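Local atomic coordinates of erythrocyte binding antigen 140 (Plasmodium falciparum, PDB entry 4GF2), a protein that probably binds a receptor on the host erythrocyte surface, through a region holding two Duffy-binding-like domains, when the malaria parasite invades the cell. Residues A[305-308]-A[309-312]; A[366-369]-A[370-374]; A[445-448]-A[449-452]; A[452-455]-A[456-460]. The protein carries 3 engineered substitutions. All coordinates share one frame; numbering follows the deposited sequence.

Contact 1. Residues A[305-308]-A[309-312]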
loop_
_atom_site.group_PDB
_atom_site.type_symbol
_atom_site.label_atom_id
_atom_site.label_comp_id
_atom_site.label_asym_id
_atom_site.label_seq_id
_atom_site.Cartn_x
_atom_site.Cartn_y
_atom_site.Cartn_z
ATOM N N GLN A 305 20.937 -12.080 -7.383
ATOM C CA GLN A 305 21.906 -11.608 -6.400
ATOM C C GLN A 305 21.207 -11.227 -5.099
ATOM O O GLN A 305 20.266 -10.440 -5.096
ATOM C CB GLN A 305 22.705 -10.424 -6.952
ATOM C CG GLN A 305 23.850 -9.984 -6.047
ATOM C CD GLN A 305 24.816 -9.033 -6.732
ATOM O OE1 GLN A 305 24.997 -9.083 -7.948
ATOM N NE2 GLN A 305 25.440 -8.159 -5.950
ATOM N N ILE A 306 21.676 -11.797 -3.992
ATOM C CA ILE A 306 21.025 -11.624 -2.699
ATOM C C ILE A 306 21.714 -10.569 -1.840
ATOM O O ILE A 306 22.938 -10.517 -1.762
ATOM C CB ILE A 306 20.998 -12.952 -1.917
ATOM C CG1 ILE A 306 20.188 -13.995 -2.688
ATOM C CG2 ILE A 306 20.402 -12.743 -0.532
ATOM C CD1 ILE A 306 20.075 -15.326 -1.984
ATOM N N ASN A 307 20.912 -9.732 -1.193
ATOM C CA ASN A 307 21.423 -8.750 -0.245
ATOM C C ASN A 307 21.236 -9.273 1.178
ATOM O O ASN A 307 20.122 -9.288 1.700
ATOM C CB ASN A 307 20.701 -7.414 -0.437
ATOM C CG ASN A 307 21.198 -6.339 0.507
ATOM O OD1 ASN A 307 21.331 -6.564 1.710
ATOM N ND2 ASN A 307 21.480 -5.160 -0.034
ATOM N N VAL A 308 22.332 -9.701 1.796
ATOM C CA VAL A 308 22.280 -10.414 3.071
ATOM C C VAL A 308 21.606 -9.601 4.169
ATOM O O VAL A 308 20.785 -10.124 4.921
ATOM C CB VAL A 308 23.692 -10.823 3.541
ATOM C CG1 VAL A 308 23.646 -11.443 4.935
ATOM C CG2 VAL A 308 24.312 -11.794 2.553
ATOM N N ASN A 309 21.964 -8.325 4.266
ATOM C CA ASN A 309 21.391 -7.446 5.278
ATOM C C ASN A 309 19.874 -7.354 5.174
ATOM O O ASN A 309 19.167 -7.482 6.171
ATOM C CB ASN A 309 21.997 -6.048 5.166
ATOM C CG ASN A 309 23.471 -6.033 5.494
ATOM O OD1 ASN A 309 23.961 -6.898 6.215
ATOM N ND2 ASN A 309 24.186 -5.045 4.971
ATOM N N ASP A 310 19.378 -7.122 3.965
ATOM C CA ASP A 310 17.942 -7.025 3.741
ATOM C C ASP A 310 17.272 -8.356 4.047
ATOM O O ASP A 310 16.195 -8.401 4.642
ATOM C CB ASP A 310 17.652 -6.622 2.297
ATOM C CG ASP A 310 18.089 -5.207 1.987
ATOM O OD1 ASP A 310 18.427 -4.461 2.931
ATOM O OD2 ASP A 310 18.081 -4.836 0.796
ATOM N N LEU A 311 17.924 -9.437 3.633
ATOM C CA LEU A 311 17.407 -10.786 3.830
ATOM C C LEU A 311 17.172 -11.081 5.305
ATOM O O LEU A 311 16.126 -11.601 5.691
ATOM C CB LEU A 311 18.390 -11.807 3.257
ATOM C CG LEU A 311 18.067 -13.272 3.546
ATOM C CD1 LEU A 311 16.763 -13.670 2.885
ATOM C CD2 LEU A 311 19.205 -14.167 3.083
ATOM N N ARG A 312 18.156 -10.752 6.130
ATOM C CA ARG A 312 18.060 -11.023 7.553
ATOM C C ARG A 312 17.225 -9.956 8.255
ATOM O O ARG A 312 16.696 -10.185 9.340
ATOM C CB ARG A 312 19.458 -11.142 8.159
ATOM C CG ARG A 312 20.190 -12.377 7.652
ATOM C CD ARG A 312 21.627 -12.449 8.125
ATOM N NE ARG A 312 22.277 -13.672 7.660
ATOM C CZ ARG A 312 23.563 -13.953 7.834
ATOM N NH1 ARG A 312 24.360 -13.098 8.464
ATOM N NH2 ARG A 312 24.059 -15.094 7.372
#

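Contact 2. Residues A[366-369]-A[370-374]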
loop_
_atom_site.group_PDB
_atom_site.type_symbol
_atom_site.label_atom_id
_atom_site.label_comp_id
_atom_site.label_asym_id
_atom_site.label_seq_id
_atom_site.Cartn_x
_atom_site.Cartn_y
_atom_site.Cartn_z
ATOM N N GLU A 366 2.886 -5.661 0.343
ATOM C CA GLU A 366 4.318 -5.416 0.336
ATOM C C GLU A 366 5.063 -6.532 1.070
ATOM O O GLU A 366 6.119 -6.980 0.619
ATOM C CB GLU A 366 4.604 -4.052 0.963
ATOM C CG GLU A 366 6.052 -3.645 0.945
ATOM C CD GLU A 366 6.256 -2.217 1.422
ATOM O OE1 GLU A 366 5.315 -1.404 1.302
ATOM O OE2 GLU A 366 7.359 -1.911 1.920
ATOM N N HIS A 367 4.507 -7.000 2.187
ATOM C CA HIS A 367 5.136 -8.083 2.933
ATOM C C HIS A 367 5.110 -9.403 2.165
ATOM O O HIS A 367 6.094 -10.143 2.153
ATOM C CB HIS A 367 4.461 -8.287 4.286
ATOM C CG HIS A 367 5.065 -9.397 5.087
ATOM N ND1 HIS A 367 5.948 -9.172 6.122
ATOM C CD2 HIS A 367 4.935 -10.742 4.989
ATOM C CE1 HIS A 367 6.330 -10.331 6.631
ATOM N NE2 HIS A 367 5.731 -11.298 5.961
ATOM N N LEU A 368 3.980 -9.706 1.540
ATOM C CA LEU A 368 3.836 -10.965 0.825
ATOM C C LEU A 368 4.822 -11.042 -0.331
ATOM O O LEU A 368 5.480 -12.059 -0.535
ATOM C CB LEU A 368 2.412 -11.117 0.300
ATOM C CG LEU A 368 2.187 -12.363 -0.551
ATOM C CD1 LEU A 368 2.561 -13.600 0.245
ATOM C CD2 LEU A 368 0.745 -12.432 -1.026
ATOM N N LEU A 369 4.922 -9.958 -1.087
ATOM C CA LEU A 369 5.830 -9.912 -2.218
ATOM C C LEU A 369 7.273 -10.040 -1.744
ATOM O O LEU A 369 8.109 -10.634 -2.425
ATOM C CB LEU A 369 5.630 -8.614 -2.998
ATOM C CG LEU A 369 4.239 -8.451 -3.614
ATOM C CD1 LEU A 369 4.055 -7.046 -4.162
ATOM C CD2 LEU A 369 4.020 -9.482 -4.706
ATOM N N GLY A 370 7.562 -9.482 -0.573
ATOM C CA GLY A 370 8.892 -9.580 0.000
ATOM C C GLY A 370 9.253 -11.026 0.270
ATOM O O GLY A 370 10.301 -11.517 -0.155
ATOM N N ALA A 371 8.371 -11.717 0.978
ATOM C CA ALA A 371 8.580 -13.123 1.279
ATOM C C ALA A 371 8.748 -13.925 -0.010
ATOM O O ALA A 371 9.615 -14.795 -0.102
ATOM C CB ALA A 371 7.420 -13.659 2.094
ATOM N N SER A 372 7.917 -13.627 -1.003
ATOM C CA SER A 372 7.948 -14.342 -2.275
ATOM C C SER A 372 9.288 -14.157 -2.977
ATOM O O SER A 372 9.847 -15.103 -3.543
ATOM C CB SER A 372 6.824 -13.854 -3.186
ATOM O OG SER A 372 5.552 -14.120 -2.620
ATOM N N ILE A 373 9.801 -12.933 -2.941
ATOM C CA ILE A 373 11.072 -12.635 -3.584
ATOM C C ILE A 373 12.219 -13.394 -2.916
ATOM O O ILE A 373 12.992 -14.078 -3.586
ATOM C CB ILE A 373 11.346 -11.120 -3.598
ATOM C CG1 ILE A 373 10.446 -10.450 -4.636
ATOM C CG2 ILE A 373 12.805 -10.831 -3.923
ATOM C CD1 ILE A 373 10.451 -8.943 -4.583
ATOM N N TYR A 374 12.320 -13.293 -1.595
ATOM C CA TYR A 374 13.400 -13.957 -0.874
ATOM C C TYR A 374 13.309 -15.472 -1.001
ATOM O O TYR A 374 14.322 -16.143 -1.174
ATOM C CB TYR A 374 13.421 -13.529 0.594
ATOM C CG TYR A 374 13.771 -12.071 0.761
ATOM C CD1 TYR A 374 14.989 -11.580 0.316
ATOM C CD2 TYR A 374 12.879 -11.181 1.346
ATOM C CE1 TYR A 374 15.317 -10.245 0.455
ATOM C CE2 TYR A 374 13.192 -9.842 1.484
ATOM C CZ TYR A 374 14.414 -9.382 1.035
ATOM O OH TYR A 374 14.730 -8.054 1.177
#

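Contact 3. Residues A[445-448]-A[449-452]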
loop_
_atom_site.group_PDB
_atom_site.type_symbol
_atom_site.label_atom_id
_atom_site.label_comp_id
_atom_site.label_asym_id
_atom_site.label_seq_id
_atom_site.Cartn_x
_atom_site.Cartn_y
_atom_site.Cartn_z
ATOM N N TRP A 445 -8.795 -12.339 -2.797
ATOM C CA TRP A 445 -7.622 -11.493 -2.650
ATOM C C TRP A 445 -6.421 -12.127 -3.340
ATOM O O TRP A 445 -5.646 -11.442 -4.008
ATOM C CB TRP A 445 -7.314 -11.259 -1.173
ATOM C CG TRP A 445 -6.299 -10.191 -0.953
ATOM C CD1 TRP A 445 -6.538 -8.864 -0.767
ATOM C CD2 TRP A 445 -4.879 -10.354 -0.903
ATOM N NE1 TRP A 445 -5.354 -8.189 -0.599
ATOM C CE2 TRP A 445 -4.319 -9.083 -0.678
ATOM C CE3 TRP A 445 -4.024 -11.453 -1.026
ATOM C CZ2 TRP A 445 -2.945 -8.876 -0.577
ATOM C CZ3 TRP A 445 -2.660 -11.248 -0.923
ATOM C CH2 TRP A 445 -2.134 -9.969 -0.701
ATOM N N TRP A 446 -6.268 -13.437 -3.179
ATOM C CA TRP A 446 -5.176 -14.148 -3.828
ATOM C C TRP A 446 -5.297 -14.064 -5.353
ATOM O O TRP A 446 -4.305 -13.853 -6.047
ATOM C CB TRP A 446 -5.130 -15.611 -3.391
ATOM C CG TRP A 446 -4.148 -16.405 -4.195
ATOM C CD1 TRP A 446 -4.432 -17.305 -5.177
ATOM C CD2 TRP A 446 -2.719 -16.349 -4.105
ATOM N NE1 TRP A 446 -3.271 -17.822 -5.698
ATOM C CE2 TRP A 446 -2.203 -17.248 -5.057
ATOM C CE3 TRP A 446 -1.825 -15.624 -3.309
ATOM C CZ2 TRP A 446 -0.838 -17.445 -5.238
ATOM C CZ3 TRP A 446 -0.467 -15.824 -3.488
ATOM C CH2 TRP A 446 0.013 -16.727 -4.442
ATOM N N ASP A 447 -6.511 -14.224 -5.871
ATOM C CA ASP A 447 -6.732 -14.146 -7.314
ATOM C C ASP A 447 -6.329 -12.780 -7.860
ATOM O O ASP A 447 -5.802 -12.677 -8.966
ATOM C CB ASP A 447 -8.195 -14.438 -7.662
ATOM C CG ASP A 447 -8.531 -15.918 -7.579
ATOM O OD1 ASP A 447 -7.598 -16.749 -7.591
ATOM O OD2 ASP A 447 -9.734 -16.251 -7.513
ATOM N N GLU A 448 -6.567 -11.736 -7.075
ATOM C CA GLU A 448 -6.227 -10.380 -7.485
ATOM C C GLU A 448 -4.724 -10.101 -7.398
ATOM O O GLU A 448 -4.235 -9.157 -8.012
ATOM C CB GLU A 448 -6.984 -9.366 -6.624
ATOM C CG GLU A 448 -8.498 -9.436 -6.765
ATOM C CD GLU A 448 -9.224 -8.675 -5.666
ATOM O OE1 GLU A 448 -8.545 -8.031 -4.839
ATOM O OE2 GLU A 448 -10.471 -8.728 -5.626
ATOM N N ASN A 449 -3.992 -10.918 -6.644
ATOM C CA ASN A 449 -2.565 -10.668 -6.430
ATOM C C ASN A 449 -1.635 -11.796 -6.876
ATOM O O ASN A 449 -0.420 -11.615 -6.924
ATOM C CB ASN A 449 -2.302 -10.356 -4.954
ATOM C CG ASN A 449 -2.842 -9.001 -4.540
ATOM O OD1 ASN A 449 -2.187 -7.975 -4.727
ATOM N ND2 ASN A 449 -4.042 -8.989 -3.972
ATOM N N LYS A 450 -2.199 -12.950 -7.210
ATOM C CA LYS A 450 -1.395 -14.133 -7.501
ATOM C C LYS A 450 -0.495 -13.948 -8.725
ATOM O O LYS A 450 0.524 -14.621 -8.857
ATOM C CB LYS A 450 -2.299 -15.347 -7.707
ATOM C CG LYS A 450 -3.217 -15.233 -8.911
ATOM C CD LYS A 450 -4.070 -16.473 -9.072
ATOM C CE LYS A 450 -4.947 -16.373 -10.302
ATOM N NZ LYS A 450 -5.800 -17.578 -10.462
ATOM N N GLU A 451 -0.877 -13.040 -9.617
ATOM C CA GLU A 451 -0.101 -12.788 -10.826
ATOM C C GLU A 451 1.207 -12.063 -10.507
ATOM O O GLU A 451 2.281 -12.483 -10.939
ATOM C CB GLU A 451 -0.926 -11.979 -11.831
ATOM C CG GLU A 451 -2.131 -12.728 -12.380
ATOM C CD GLU A 451 -2.973 -11.881 -13.319
ATOM O OE1 GLU A 451 -2.711 -10.663 -13.425
ATOM O OE2 GLU A 451 -3.897 -12.436 -13.952
ATOM N N ASN A 452 1.114 -10.975 -9.752
ATOM C CA ASN A 452 2.306 -10.255 -9.323
ATOM C C ASN A 452 3.232 -11.135 -8.489
ATOM O O ASN A 452 4.454 -11.037 -8.591
ATOM C CB ASN A 452 1.922 -9.006 -8.528
ATOM C CG ASN A 452 1.545 -7.841 -9.421
ATOM O OD1 ASN A 452 2.069 -7.694 -10.525
ATOM N ND2 ASN A 452 0.634 -7.001 -8.943
HETATM O O HOH W 1 -1.272 -9.528 -9.563
#

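Contact 4. Residues A[452-455]-A[456-460]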
loop_
_atom_site.group_PDB
_atom_site.type_symbol
_atom_site.label_atom_id
_atom_site.label_comp_id
_atom_site.label_asym_id
_atom_site.label_seq_id
_atom_site.Cartn_x
_atom_site.Cartn_y
_atom_site.Cartn_z
ATOM N N ASN A 452 1.114 -10.975 -9.752
ATOM C CA ASN A 452 2.306 -10.255 -9.323
ATOM C C ASN A 452 3.232 -11.135 -8.489
ATOM O O ASN A 452 4.454 -11.037 -8.591
ATOM C CB ASN A 452 1.922 -9.006 -8.528
ATOM C CG ASN A 452 1.545 -7.841 -9.421
ATOM O OD1 ASN A 452 2.069 -7.694 -10.525
ATOM N ND2 ASN A 452 0.634 -7.001 -8.943
ATOM N N VAL A 453 2.651 -11.997 -7.663
ATOM C CA VAL A 453 3.450 -12.890 -6.841
ATOM C C VAL A 453 4.300 -13.771 -7.750
ATOM O O VAL A 453 5.494 -13.951 -7.517
ATOM C CB VAL A 453 2.572 -13.771 -5.933
ATOM C CG1 VAL A 453 3.415 -14.842 -5.249
ATOM C CG2 VAL A 453 1.854 -12.917 -4.901
ATOM N N TRP A 454 3.686 -14.310 -8.796
ATOM C CA TRP A 454 4.423 -15.154 -9.723
ATOM C C TRP A 454 5.452 -14.349 -10.508
ATOM O O TRP A 454 6.534 -14.847 -10.818
ATOM C CB TRP A 454 3.488 -15.866 -10.697
ATOM C CG TRP A 454 4.261 -16.655 -11.693
ATOM C CD1 TRP A 454 4.396 -16.395 -13.023
ATOM C CD2 TRP A 454 5.047 -17.821 -11.429
ATOM N NE1 TRP A 454 5.207 -17.336 -13.607
ATOM C CE2 TRP A 454 5.618 -18.224 -12.649
ATOM C CE3 TRP A 454 5.316 -18.568 -10.280
ATOM C CZ2 TRP A 454 6.441 -19.339 -12.752
ATOM C CZ3 TRP A 454 6.132 -19.674 -10.384
ATOM C CH2 TRP A 454 6.686 -20.049 -11.611
ATOM N N LYS A 455 5.108 -13.107 -10.840
ATOM C CA LYS A 455 6.018 -12.239 -11.578
ATOM C C LYS A 455 7.347 -12.078 -10.850
ATOM O O LYS A 455 8.410 -12.210 -11.456
ATOM C CB LYS A 455 5.389 -10.862 -11.810
ATOM C CG LYS A 455 4.509 -10.782 -13.046
ATOM C CD LYS A 455 3.913 -9.393 -13.224
ATOM C CE LYS A 455 3.117 -9.300 -14.516
ATOM N NZ LYS A 455 2.489 -7.965 -14.697
ATOM N N VAL A 456 7.290 -11.793 -9.550
ATOM C CA VAL A 456 8.510 -11.537 -8.792
ATOM C C VAL A 456 9.292 -12.821 -8.532
ATOM O O VAL A 456 10.521 -12.804 -8.498
ATOM C CB VAL A 456 8.235 -10.802 -7.450
ATOM C CG1 VAL A 456 7.541 -9.473 -7.701
ATOM C CG2 VAL A 456 7.418 -11.663 -6.508
ATOM N N MET A 457 8.587 -13.935 -8.359
ATOM C CA MET A 457 9.252 -15.209 -8.098
ATOM C C MET A 457 9.887 -15.760 -9.364
ATOM O O MET A 457 10.927 -16.412 -9.309
ATOM C CB MET A 457 8.266 -16.232 -7.531
ATOM C CG MET A 457 7.754 -15.901 -6.138
ATOM S SD MET A 457 6.785 -17.254 -5.439
ATOM C CE MET A 457 8.072 -18.414 -4.996
ATOM N N SER A 458 9.258 -15.495 -10.504
ATOM C CA SER A 458 9.731 -16.017 -11.778
ATOM C C SER A 458 10.938 -15.240 -12.289
ATOM O O SER A 458 11.561 -15.627 -13.281
ATOM C CB SER A 458 8.610 -15.968 -12.817
ATOM O OG SER A 458 8.183 -14.637 -13.056
ATOM N N ALA A 459 11.266 -14.148 -11.606
ATOM C CA ALA A 459 12.357 -13.278 -12.030
ATOM C C ALA A 459 13.723 -13.936 -11.868
ATOM O O ALA A 459 14.699 -13.507 -12.482
ATOM C CB ALA A 459 12.314 -11.977 -11.256
ATOM N N VAL A 460 13.797 -14.975 -11.042
ATOM C CA VAL A 460 15.072 -15.641 -10.788
ATOM C C VAL A 460 15.345 -16.792 -11.758
ATOM O O VAL A 460 16.352 -17.489 -11.628
ATOM C CB VAL A 460 15.150 -16.179 -9.350
ATOM C CG1 VAL A 460 14.881 -15.062 -8.355
ATOM C CG2 VAL A 460 14.170 -17.330 -9.152
#

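Contact 1. Residues A[305-308]-A[309-312]
The side chain of Asn-307 is swung away from its own nitrogen (chi1 -179°), while that of Asp-310 folds back beside its nitrogen (chi1 -68°), and the two rotations lay amide on carboxylate. The planes are only 4° apart, stacked with Asn-307 CG 3.5 Å from Asp-310 OD2. The same rotation of Asn-307 turns OD1 to the start of helix 308-314, where it accepts the backbone N of Asp-310 at 3.0 Å in a nearly straight bond that arrives from above the side-chain carbonyl plane. Asn-307 is thus the N-cap of this short helix, and its main chain joins in: Leu-311 N donates to Asn-307 O at 2.9 Å. The next bond of the helix follows, Arg-312 N to Val-308 O at 3.0 Å.

An apolar touch backs the cap. Ile-306, the residue before the N-cap, meets Leu-311 through CG2 and CD2 at 4.1 Å, the pairing of a hydrophobic staple, and Leu-311 goes on to pack against Tyr-374 and Leu-378 of helix 361-382. On the outer side Val-308 and Arg-312 run alongside each other, CG1 of Val-308 lying 3.7 Å over one face of the guanidinium, toward its rim. Arg-312 NE is hydrogen-bonded to Asn-317 OD1, which helps fix the rotation of that group.

The carboxylate of Asp-310 and the partly negative Asn-307 OD1 both sit at the N-terminal end of the helix dipole, which probably favours them and may lower the pKa of the buried Asp-310.

Contact 2. Residues A[366-369]-A[370-374]
Ser-372 turns back on Leu-368, its hydroxyl lying against the carbonyl one turn earlier. Its OG stands beside its own backbone N (chi1 -63°), which leaves the hydroxyl above the plane of that carbonyl, 2.9 Å from Leu-368 O. Ser-372 N donates to the same Leu-368 O, also at 2.9 Å, from nearer the carbonyl plane, so two bonds from one residue grip a single oxygen and the buried hydroxyl has its acceptor within its own helix. Leu-368 starts away from this turn, and its CD1 is 4.2 Å from Ser-372 OG.

Ile-373 leans back in a similar manner without a polar group: CG1, beside the backbone N, rests 3.2 Å from Leu-369 O, the acceptor of Ile-373 N. Leu-369 points away from this turn, and Gly-370 and Ala-371 follow with little or no side chain, their nitrogens bonded to Glu-366 O and His-367 O.

These turns belong to helix 361-382 of the second Duffy-binding-like domain, whose residues here are mostly buried, with helices against several of its flanks. Leu-368 and Ser-372 meet helix 435-457, whereas Leu-369 and Tyr-374 touch helix 285-293, and Ile-373 reaches both.

The polar ends at the start of the segment are held from outside. Glu-366 OE1 forms a salt bridge with Arg-216 and OE2 a hydrogen bond with Thr-284, while NE2 of His-367 is bonded to Leu-350 O. Rings of both His-367 and Tyr-374 meet Phe-314, and the Tyr-374 hydroxyl is hydrogen-bonded to Tyr-283 O.

Contact 3. Residues A[445-448]-A[449-452]
Asn-449 and Lys-450 reach back over Trp-445 and Trp-446 where helix 435-457 of the second Duffy-binding-like domain is kinked.

The hydrogen bonds show the distortion. Asn-449 N bonds to Trp-446 O at 3.0 Å, three residues back, and Lys-450 N makes only a weak bond to that same oxygen. With its side chain Asn-449 grips the turn again: ND2 donates to Trp-445 O at 2.9 Å, almost straight and in the plane of its amide.

Both indoles are covered on one face. The ND2 of Asn-449 sits 3.3 Å above the centre of the Trp-445 ring, amide and ring planes 28° apart. Lys-450 CB makes a CH-pi contact 3.5 Å from the centroid of the Trp-446 five-membered ring, the chain crossing the indole at about a right angle.

The charged pair is looser. With CG between backbone N and carbonyl carbon (chi1 64°), Lys-450 runs extended alongside Asp-447. Its NZ and Asp-447 OD1 form a long salt bridge at 3.5 Å with a weak hydrogen bond; the stronger partner of NZ is Asp-471.

At the kink a water bridges the backbone, accepting from Asn-452 N at 2.8 Å and donating weakly to Glu-448 O.

Contact 4. Residues A[452-455]-A[456-460]
Ser-458 and Trp-454 make the dense side of this contact. The serine CB lies over one face of the indole, a CH-pi contact 4.0 Å from the centroid of the five-membered ring. OG sits between its backbone N and carbonyl carbon (chi1 62°), which sets it 2.8 Å from Trp-454 O and 2.9 Å from Lys-455 O, two acceptors for one buried hydroxyl proton. Ser-458 N also bonds to Trp-454 O, so residue and turn are joined by side chain and main chain together. The indole is held further by a ring stack with Tyr-470 and an edge-to-face meeting with Tyr-399.

Val-453 and Met-457 lie side by side and point the same way, with CG1 of the valine 4.1 Å from the methionine SD. Val-456 presses its CG2 to 3.2 Å from Val-453 O, the carbonyl that also accepts Met-457 N.

These residues lie toward the C-terminal end of helix 435-457, one of the long helices in the all-helical core of this Duffy-binding-like domain. Val-453, Val-456 and Met-457 face Ser-372 of helix 361-382, and Trp-454 packs on helix 388-407 and on Cys-467, whose disulfide partner is Cys-392.

The opposite character appears at Asn-452 and Lys-455. The side chain of Asn-452 starts away from the following turn and comes no nearer than 5.7 Å to it; the residue joins through its carbonyl, which accepts Val-456 N at 3.1 Å. Lys-455 is exposed: its chain runs straight beyond CG, and it meets the next turn through its carbonyl O, near Ser-458 OG, although Leu-292 of helix 285-293 lies against it.

Each contact lies within one continuous stretch, between residues about one turn apart, so none closes a long loop; they follow in series, without nesting or crossing. Contact 1 starts helix 308-314, whose Asp-310 and Leu-311 rest on Tyr-374 of contact 2. Contact 2, on helix 361-382, is the hub: Leu-368 CD2 meets Trp-445 CZ3 of contact 3 at 3.6 Å, and Ser-372 and Ile-373 lie against Val-453, Val-456 and Met-457 of contact 4. Contacts 3 and 4 are successive lengths of helix 435-457 that share Asn-452. Contact 1 does not touch either of them; it is tied to that helix through helix 361-382.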